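Endoglucanase (Clostridium thermocellum, PDB 2E4T) hydrolyses internal beta-1,4-glucosidic bonds of cellulose and probably of xyloglucan, this chain being the family 44 glycoside hydrolase part of a longer modular enzyme. Local coordinates at residues A[257-262]-A[343-348]. Numbering follows the deposited sequence. Where two conformers were deposited one is given.
Sequences FIDYYL and LDSIEK
Ser345 meets helix 257-272 through a short hydrogen bond, its OG donating to OD1 of Asp259 over 2.6 Å, and so illustrates how a buried hydroxyl can join two barrel helices by one hydrogen bond within apolar packing. The hydroxyl arrives on the syn side of the carboxylate, 17° out of its plane. Asp259 points its CG away from its own carbonyl carbon (chi1 -71°), a setting that carries OD1 across to the serine. OD1 takes this firm bond and a weak one from Trp256 NE1, which may help offset the cost of burying the acid; the same NE1 also bonds to Ser345 OG.

Leu262 carries the apolar half of the contact. It lays its CD1 over the serine's backbone, 3.6 Å from Ser345 O and 3.9 Å from Ser345 CB. Both its methyls come near Ile346, CD1 lying 4.0 Å and CD2 4.1 Å from Ile346 CG1, the leucine and isoleucine side chains crossing at a slant. CG2 of Ile258 rests 3.9 Å from CB of Ser345.

The axes of segments 257-262 and 343-348 approach to 9.4 Å, with a crossing angle of -34°, and Asp259 and Ser345 are nearest at CA. Around them, Tyr349 of helix 338-349 touches both Asp259 and Leu262. Helix 257-272 also packs on helix 204-221 through Tyr260 and Tyr261, and Ile258 touches Leu232 of strand 226-232, in the parallel sheet of the TIM-like barrel.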
# COMPACT_ATOMS: atom_id res chain seq x y z
N PHE A 257 -16.64 3.23 11.08
CA PHE A 257 -16.27 1.82 11.19
C PHE A 257 -14.80 1.65 11.55
O PHE A 257 -14.47 0.71 12.31
CB PHE A 257 -16.65 1.04 9.92
CG PHE A 257 -16.22 -0.38 10.01
CD1 PHE A 257 -16.94 -1.30 10.75
CD2 PHE A 257 -15.06 -0.79 9.36
CE1 PHE A 257 -16.48 -2.61 10.91
CE2 PHE A 257 -14.59 -2.10 9.51
CZ PHE A 257 -15.30 -3.02 10.28
N ILE A 258 -13.90 2.51 11.06
CA ILE A 258 -12.49 2.38 11.47
C ILE A 258 -12.35 2.30 12.97
O ILE A 258 -11.59 1.47 13.51
CB ILE A 258 -11.72 3.63 10.95
CG1 ILE A 258 -11.69 3.69 9.41
CG2 ILE A 258 -10.33 3.70 11.56
CD1 ILE A 258 -10.93 2.56 8.74
N ASP A 259 -13.08 3.17 13.72
CA ASP A 259 -12.96 3.15 15.19
C ASP A 259 -13.49 1.87 15.79
O ASP A 259 -12.92 1.34 16.76
CB ASP A 259 -13.74 4.33 15.78
CG ASP A 259 -13.07 5.68 15.49
OD1 ASP A 259 -11.88 5.71 15.15
OD2 ASP A 259 -13.79 6.71 15.69
N TYR A 260 -14.64 1.39 15.28
CA TYR A 260 -15.21 0.12 15.75
C TYR A 260 -14.20 -1.02 15.53
O TYR A 260 -13.96 -1.86 16.42
CB TYR A 260 -16.50 -0.15 15.01
CG TYR A 260 -17.11 -1.52 15.27
CD1 TYR A 260 -18.10 -1.68 16.24
CD2 TYR A 260 -16.75 -2.61 14.50
CE1 TYR A 260 -18.72 -2.91 16.44
CE2 TYR A 260 -17.36 -3.86 14.70
CZ TYR A 260 -18.35 -3.99 15.65
OH TYR A 260 -18.97 -5.22 15.77
N TYR A 261 -13.61 -1.07 14.32
CA TYR A 261 -12.68 -2.17 14.03
C TYR A 261 -11.50 -2.13 14.97
O TYR A 261 -11.11 -3.15 15.56
CB TYR A 261 -12.22 -2.03 12.55
CG TYR A 261 -11.34 -3.12 12.09
CD1 TYR A 261 -11.86 -4.37 11.75
CD2 TYR A 261 -9.95 -2.94 11.96
CE1 TYR A 261 -11.06 -5.40 11.29
CE2 TYR A 261 -9.15 -3.98 11.49
CZ TYR A 261 -9.68 -5.17 11.12
OH TYR A 261 -8.84 -6.13 10.59
N LEU A 262 -10.90 -0.95 15.14
CA LEU A 262 -9.75 -0.84 16.05
C LEU A 262 -10.15 -1.23 17.48
O LEU A 262 -9.42 -1.96 18.16
CB LEU A 262 -9.21 0.60 16.00
CG LEU A 262 -8.50 0.96 14.70
CD1 LEU A 262 -8.39 2.47 14.61
CD2 LEU A 262 -7.14 0.29 14.60
N LEU A 343 -4.72 7.96 11.67
CA LEU A 343 -3.72 7.86 12.75
C LEU A 343 -4.33 8.29 14.12
O LEU A 343 -3.99 7.70 15.15
CB LEU A 343 -2.49 8.67 12.41
CG LEU A 343 -1.69 8.11 11.23
CD1 LEU A 343 -0.72 9.16 10.72
CD2 LEU A 343 -0.95 6.83 11.61
N ASP A 344 -5.19 9.30 14.09
CA ASP A 344 -5.88 9.74 15.33
C ASP A 344 -6.78 8.65 15.85
O ASP A 344 -6.89 8.41 17.06
CB ASP A 344 -6.66 11.01 15.04
CG ASP A 344 -7.59 11.48 16.17
OD1 ASP A 344 -7.03 12.04 17.08
OD2 ASP A 344 -8.83 11.31 16.15
N SER A 345 -7.47 7.93 14.94
CA SER A 345 -8.27 6.80 15.36
C SER A 345 -7.44 5.70 15.99
O SER A 345 -7.84 5.12 17.02
CB SER A 345 -9.09 6.28 14.16
OG SER A 345 -10.14 7.15 13.87
N ILE A 346 -6.28 5.40 15.39
CA ILE A 346 -5.37 4.45 16.00
C ILE A 346 -4.98 4.89 17.42
O ILE A 346 -5.01 4.09 18.38
CB ILE A 346 -4.14 4.24 15.12
CG1 ILE A 346 -4.53 3.39 13.88
CG2 ILE A 346 -3.01 3.59 15.92
CD1 ILE A 346 -3.49 3.40 12.78
N GLU A 347 -4.61 6.18 17.56
CA GLU A 347 -4.17 6.67 18.90
C GLU A 347 -5.29 6.53 19.93
O GLU A 347 -5.02 6.26 21.10
CB GLU A 347 -3.72 8.13 18.79
CG GLU A 347 -2.47 8.29 18.03
CD GLU A 347 -2.03 9.75 17.85
OE1 GLU A 347 -2.86 10.69 17.95
OE2 GLU A 347 -0.81 9.96 17.58
N LYS A 348 -6.54 6.73 19.51
CA LYS A 348 -7.65 6.70 20.44
C LYS A 348 -8.09 5.29 20.77
O LYS A 348 -8.49 5.02 21.91
CB LYS A 348 -8.85 7.49 19.84
CG LYS A 348 -8.66 9.02 19.86
CD LYS A 348 -9.76 9.77 19.10
CE LYS A 348 -9.61 11.28 19.36
NZ LYS A 348 -10.33 12.07 18.35